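Local structure of octaprenyl-diphosphate synthase (Roseobacter denitrificans, 4JXN) at residues 69-72 and 73-76; 238-242 and 243-247. The protein probably makes all-trans-octaprenyl diphosphate, the side-chain precursor of ubiquinone and menaquinone, by adding five isopentenyl units to farnesyl diphosphate with the help of magnesium. One frame throughout, in Å; residues are numbered along the deposited sequence.

Both contacts are local turns at the ends of helices, and they lie on opposite sides of the chain's centre, with their own centres about 41 Å apart and nearest atoms about 29 Å apart. Contact 1 (69-72 with 73-76) joins helix 57-68 to helix 75-94 at the surface, about 23 Å from the chain's centre; contact 2 (238-242 with 243-247), centred about 18 Å from it, closes the short helix 239-242. Contact 2 touches a probable metal site: Asp-240 N is hydrogen-bonded to Asp-225 OD2, and Asp-225 ends the second DDxxD motif, which in relatives binds magnesium and diphosphate. Both turns contain a Schellman motif, built round a residue with positive phi.

Contact 1 (69-72 and 73-76)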
ATOM      1  N   CYS A  69      17.549  19.395  15.217  1.00 72.02           N
ATOM      2  CA  CYS A  69      16.585  20.236  15.941  1.00102.73           C
ATOM      3  C   CYS A  69      16.488  19.910  17.448  1.00 50.65           C
ATOM      4  O   CYS A  69      15.566  20.362  18.127  1.00 92.86           O
ATOM      5  CB  CYS A  69      15.209  20.113  15.279  1.00 90.25           C
ATOM      6  SG  CYS A  69      15.183  20.555  13.523  1.00 74.19           S
ATOM      7  N   GLY A  70      17.431  19.117  17.952  1.00 64.25           N
ATOM      8  CA  GLY A  70      17.540  18.827  19.382  1.00 93.58           C
ATOM      9  C   GLY A  70      16.528  17.860  19.976  1.00 91.70           C
ATOM     10  O   GLY A  70      16.192  17.972  21.153  1.00 87.94           O
ATOM     11  N   TYR A  71      16.059  16.898  19.187  1.00 79.56           N
ATOM     12  CA  TYR A  71      15.065  15.933  19.662  1.00 58.38           C
ATOM     13  C   TYR A  71      15.673  14.895  20.605  1.00107.75           C
ATOM     14  O   TYR A  71      16.611  14.179  20.235  1.00 66.52           O
ATOM     15  CB  TYR A  71      14.408  15.209  18.484  1.00 90.35           C
ATOM     16  CG  TYR A  71      13.296  14.246  18.879  1.00 66.87           C
ATOM     17  CD1 TYR A  71      12.161  14.698  19.554  1.00 68.40           C
ATOM     18  CD2 TYR A  71      13.374  12.888  18.573  1.00 73.83           C
ATOM     19  CE1 TYR A  71      11.141  13.824  19.918  1.00 67.98           C
ATOM     20  CE2 TYR A  71      12.352  12.014  18.921  1.00 82.94           C
ATOM     21  CZ  TYR A  71      11.241  12.483  19.597  1.00 69.28           C
ATOM     22  OH  TYR A  71      10.232  11.605  19.945  1.00 78.79           O
ATOM     23  N   ASP A  72      15.117  14.811  21.813  1.00131.27           N
ATOM     24  CA  ASP A  72      15.519  13.802  22.794  1.00128.22           C
ATOM     25  C   ASP A  72      14.856  12.456  22.513  1.00116.23           C
ATOM     26  O   ASP A  72      15.544  11.447  22.383  1.00109.12           O
ATOM     27  CB  ASP A  72      15.156  14.250  24.216  1.00111.36           C
ATOM     28  CG  ASP A  72      16.010  15.411  24.709  1.00175.08           C
ATOM     29  OD1 ASP A  72      17.218  15.458  24.388  1.00156.37           O
ATOM     30  OD2 ASP A  72      15.469  16.273  25.435  1.00110.40           O
ATOM     31  N   GLY A  73      13.525  12.470  22.398  1.00 72.02           N
ATOM     32  CA  GLY A  73      12.675  11.264  22.407  1.00 67.02           C
ATOM     33  C   GLY A  73      12.972  10.102  21.461  1.00 63.72           C
ATOM     34  O   GLY A  73      14.028  10.065  20.820  1.00 87.66           O
ATOM     35  N   PRO A  74      12.029   9.136  21.366  1.00 67.84           N
ATOM     36  CA  PRO A  74      12.265   7.865  20.660  1.00 69.58           C
ATOM     37  C   PRO A  74      11.693   7.743  19.247  1.00 51.74           C
ATOM     38  O   PRO A  74      12.067   6.817  18.509  1.00 66.07           O
ATOM     39  CB  PRO A  74      11.542   6.862  21.555  1.00 91.82           C
ATOM     40  CG  PRO A  74      10.365   7.634  22.076  1.00 77.85           C
ATOM     41  CD  PRO A  74      10.763   9.090  22.133  1.00 55.73           C
ATOM     42  N   PHE A  75      10.798   8.655  18.867  1.00 70.69           N
ATOM     43  CA  PHE A  75       9.967   8.446  17.675  1.00 66.36           C
ATOM     44  C   PHE A  75      10.665   8.696  16.335  1.00 77.79           C
ATOM     45  O   PHE A  75      10.217   8.189  15.307  1.00 73.03           O
ATOM     46  CB  PHE A  75       8.673   9.251  17.795  1.00 71.43           C
ATOM     47  CG  PHE A  75       7.799   8.809  18.947  1.00 72.44           C
ATOM     48  CD1 PHE A  75       7.495   7.457  19.133  1.00 58.54           C
ATOM     49  CD2 PHE A  75       7.281   9.735  19.842  1.00 57.07           C
ATOM     50  CE1 PHE A  75       6.698   7.047  20.189  1.00 74.87           C
ATOM     51  CE2 PHE A  75       6.484   9.327  20.898  1.00 79.04           C
ATOM     52  CZ  PHE A  75       6.190   7.986  21.069  1.00 60.69           C
ATOM     53  N   HIS A  76      11.757   9.458  16.349  1.00 55.91           N
ATOM     54  CA  HIS A  76      12.634   9.610  15.173  1.00 55.12           C
ATOM     55  C   HIS A  76      13.093   8.253  14.635  1.00 44.91           C
ATOM     56  O   HIS A  76      13.244   8.065  13.422  1.00 58.02           O
ATOM     57  CB  HIS A  76      13.818  10.536  15.494  1.00 65.41           C
ATOM     58  CG  HIS A  76      14.719  10.036  16.581  1.00 75.76           C
ATOM     59  ND1 HIS A  76      16.090   9.983  16.440  1.00 80.24           N
ATOM     60  CD2 HIS A  76      14.451   9.565  17.822  1.00 63.46           C
ATOM     61  CE1 HIS A  76      16.625   9.504  17.549  1.00 63.61           C
ATOM     62  NE2 HIS A  76      15.654   9.241  18.402  1.00 94.74           N
TER
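The hydroxyl of Tyr-71 accepts a hydrogen bond from the backbone N of Phe-75, 3.2 Å from N to OH and fairly straight at 161°, with that N near the plane of the tyrosine ring. The ring lies under the backbone that follows it. Gly-73 sits over one face, its CA 3.8 Å from the ring centroid in a CH-pi contact, while Pro-74 CD comes within 3.4 Å of Tyr-71 OH. His-76 CD2 comes to the tyrosine's edge, 3.4 Å from Tyr-71 CE2; the two rings meet obliquely, neither stacked nor edge-to-face. Phe-75 reaches the same hydroxyl with CD2, at 3.5 Å.

The ring's place goes with a CG anti to its own backbone N (chi1 -176°), which sends it forward along the chain, and with packing on Ile-195 and Ala-196 of helix 170-196. His-76 also meets His-67 edge-to-face. Just before the tyrosine, Gly-70 is the C-prime residue of a Schellman motif, in which Tyr-71 N bonds to Ala-66 O. The whole is a helix-loop-helix connection of the all-helical isoprenoid synthase fold, with an aromatic side chain bridging the loop to the first turn of helix 75-94.

Contact 2 (238-242 and 243-247); sequences GDDFR and ERKLT
Asp-240 and Lys-245 meet in a salt bridge, with Lys-245 NZ 2.8 Å from Asp-240 OD1. The ammonium comes in on the syn side of the carboxylate and 24° out of its plane. To get there the lysine sets out beside its carbonyl carbon (chi1 -176°), then bends at chi3 and chi4, so that its aliphatic carbons curve past OD1 before NZ closes on it. Thr-247 crosses Asp-240 at about a right angle: its OG1 stands 3.1 Å from Asp-240 CB, and makes a weak hydrogen bond to Lys-245 O. Glu-243 OE1 lies 4.5 Å from Asp-240 OD1, not in contact, while Glu-243 CB touches Asp-239 O at 3.3 Å.

Underneath, the backbone fixes the spacing of the two main partners. Lys-245 N bonds to Asp-240 O at 3.0 Å, and Arg-244 N to Phe-241 O at 3.1 Å, the latter from above the carbonyl plane. With Arg-244 at positive phi, the helix ends in a Schellman motif. The chain then swings through an inverse gamma turn centred on Leu-246.

Around this turn, Asp-240 N is held by the carboxylate of Asp-225, the last aspartate of the motif at the C-terminal end of helix 200-224, consistent with a place beside the active site. Arg-244 gives its NE to Ile-269 O near the end of helix 259-270. Phe-241 packs on Leu-279 and Ala-282 of helix 278-288, and Thr-247 occupies the N-cap position of helix 248-254, though its side chain makes no capping bond.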
ATOM      1  N   GLY A 238      23.273   2.818 -20.920  1.00 85.56           N
ATOM      2  CA  GLY A 238      22.208   2.781 -21.901  1.00 68.07           C
ATOM      3  C   GLY A 238      20.919   2.170 -21.400  1.00 74.89           C
ATOM      4  O   GLY A 238      19.944   2.074 -22.138  1.00 85.42           O
ATOM      5  N   ASP A 239      20.901   1.778 -20.134  1.00102.80           N
ATOM      6  CA  ASP A 239      19.749   1.093 -19.564  1.00124.07           C
ATOM      7  C   ASP A 239      18.450   1.867 -19.757  1.00 97.11           C
ATOM      8  O   ASP A 239      17.462   1.324 -20.241  1.00191.38           O
ATOM      9  CB  ASP A 239      19.984   0.796 -18.081  1.00143.18           C
ATOM     10  CG  ASP A 239      20.951  -0.353 -17.865  1.00165.50           C
ATOM     11  OD1 ASP A 239      21.487  -0.875 -18.865  1.00167.38           O
ATOM     12  OD2 ASP A 239      21.193  -0.724 -16.699  1.00 99.68           O
ATOM     13  N   ASP A 240      18.458   3.133 -19.371  1.00108.31           N
ATOM     14  CA  ASP A 240      17.300   4.024 -19.536  1.00111.97           C
ATOM     15  C   ASP A 240      16.883   4.133 -21.006  1.00 96.93           C
ATOM     16  O   ASP A 240      15.685   4.240 -21.312  1.00 95.60           O
ATOM     17  CB  ASP A 240      17.599   5.423 -18.977  1.00146.09           C
ATOM     18  CG  ASP A 240      17.540   5.476 -17.456  1.00158.55           C
ATOM     19  OD1 ASP A 240      16.539   4.993 -16.884  1.00107.89           O
ATOM     20  OD2 ASP A 240      18.485   6.012 -16.832  1.00 91.82           O
ATOM     21  N   PHE A 241      17.882   4.108 -21.896  1.00 94.64           N
ATOM     22  CA  PHE A 241      17.673   4.113 -23.352  1.00156.49           C
ATOM     23  C   PHE A 241      16.926   2.863 -23.844  1.00197.63           C
ATOM     24  O   PHE A 241      15.893   2.987 -24.508  1.00 67.54           O
ATOM     25  CB  PHE A 241      19.021   4.269 -24.081  1.00 97.59           C
ATOM     26  CG  PHE A 241      18.925   4.179 -25.582  1.00119.82           C
ATOM     27  CD1 PHE A 241      18.043   4.990 -26.290  1.00 81.24           C
ATOM     28  CD2 PHE A 241      19.734   3.295 -26.292  1.00110.62           C
ATOM     29  CE1 PHE A 241      17.958   4.908 -27.672  1.00101.00           C
ATOM     30  CE2 PHE A 241      19.652   3.209 -27.675  1.00 98.46           C
ATOM     31  CZ  PHE A 241      18.766   4.020 -28.365  1.00 76.42           C
ATOM     32  N   ARG A 242      17.405   1.682 -23.480  1.00 69.34           N
ATOM     33  CA  ARG A 242      16.703   0.458 -23.827  1.00113.32           C
ATOM     34  C   ARG A 242      15.322   0.429 -23.188  1.00107.87           C
ATOM     35  O   ARG A 242      14.356   0.041 -23.835  1.00 87.78           O
ATOM     36  CB  ARG A 242      17.524  -0.755 -23.418  1.00 67.69           C
ATOM     37  CG  ARG A 242      19.002  -0.546 -23.676  1.00 82.08           C
ATOM     38  CD  ARG A 242      19.870  -1.617 -23.044  1.00147.55           C
ATOM     39  NE  ARG A 242      21.298  -1.382 -23.249  1.00112.21           N
ATOM     40  CZ  ARG A 242      22.215  -1.484 -22.292  1.00165.51           C
ATOM     41  NH1 ARG A 242      21.858  -1.809 -21.058  1.00129.26           N
ATOM     42  NH2 ARG A 242      23.491  -1.256 -22.562  1.00 95.04           N
ATOM     43  N   GLU A 243      15.241   0.866 -21.931  1.00124.17           N
ATOM     44  CA  GLU A 243      13.972   0.971 -21.180  1.00 72.41           C
ATOM     45  C   GLU A 243      12.965   1.969 -21.753  1.00 94.20           C
ATOM     46  O   GLU A 243      11.794   1.950 -21.359  1.00107.47           O
ATOM     47  CB  GLU A 243      14.225   1.371 -19.717  1.00143.00           C
ATOM     48  CG  GLU A 243      14.561   0.232 -18.768  1.00126.03           C
ATOM     49  CD  GLU A 243      14.556   0.685 -17.315  1.00179.30           C
ATOM     50  OE1 GLU A 243      15.611   0.592 -16.651  1.00157.00           O
ATOM     51  OE2 GLU A 243      13.499   1.155 -16.841  1.00133.48           O
ATOM     52  N   ARG A 244      13.417   2.863 -22.635  1.00 70.76           N
ATOM     53  CA  ARG A 244      12.531   3.835 -23.292  1.00101.74           C
ATOM     54  C   ARG A 244      11.966   4.800 -22.240  1.00111.62           C
ATOM     55  O   ARG A 244      10.860   5.338 -22.363  1.00 90.00           O
ATOM     56  CB  ARG A 244      11.425   3.116 -24.085  1.00106.46           C
ATOM     57  CG  ARG A 244      11.953   2.020 -25.014  1.00132.07           C
ATOM     58  CD  ARG A 244      10.879   1.015 -25.404  1.00 91.43           C
ATOM     59  NE  ARG A 244       9.800   1.673 -26.135  1.00105.97           N
ATOM     60  CZ  ARG A 244       8.613   1.136 -26.404  1.00 71.55           C
ATOM     61  NH1 ARG A 244       7.705   1.855 -27.072  1.00 72.81           N
ATOM     62  NH2 ARG A 244       8.321  -0.096 -26.003  1.00101.21           N
ATOM     63  N   LYS A 245      12.778   5.018 -21.210  1.00 76.05           N
ATOM     64  CA  LYS A 245      12.428   5.835 -20.064  1.00130.57           C
ATOM     65  C   LYS A 245      13.082   7.191 -20.283  1.00132.51           C
ATOM     66  O   LYS A 245      14.293   7.262 -20.520  1.00 68.75           O
ATOM     67  CB  LYS A 245      12.957   5.156 -18.798  1.00129.78           C
ATOM     68  CG  LYS A 245      12.589   5.824 -17.482  1.00174.36           C
ATOM     69  CD  LYS A 245      12.558   4.803 -16.349  1.00179.63           C
ATOM     70  CE  LYS A 245      13.051   5.383 -15.031  1.00188.75           C
ATOM     71  NZ  LYS A 245      14.539   5.370 -14.947  1.00144.06           N
ATOM     72  N   LEU A 246      12.287   8.260 -20.235  1.00 94.95           N
ATOM     73  CA  LEU A 246      12.784   9.598 -20.575  1.00 75.33           C
ATOM     74  C   LEU A 246      13.531  10.281 -19.424  1.00 78.24           C
ATOM     75  O   LEU A 246      12.958  11.029 -18.631  1.00133.09           O
ATOM     76  CB  LEU A 246      11.661  10.490 -21.114  1.00125.10           C
ATOM     77  CG  LEU A 246      11.194  10.162 -22.539  1.00104.59           C
ATOM     78  CD1 LEU A 246      10.218  11.225 -23.017  1.00157.20           C
ATOM     79  CD2 LEU A 246      12.357  10.037 -23.518  1.00100.10           C
ATOM     80  N   THR A 247      14.822   9.973 -19.363  1.00 87.90           N
ATOM     81  CA  THR A 247      15.813  10.631 -18.524  1.00 68.85           C
ATOM     82  C   THR A 247      16.003  12.093 -18.981  1.00 94.55           C
ATOM     83  O   THR A 247      15.624  12.462 -20.098  1.00 79.70           O
ATOM     84  CB  THR A 247      17.139   9.852 -18.666  1.00 70.31           C
ATOM     85  OG1 THR A 247      16.858   8.453 -18.764  1.00131.22           O
ATOM     86  CG2 THR A 247      18.022  10.047 -17.515  1.00104.91           C
TER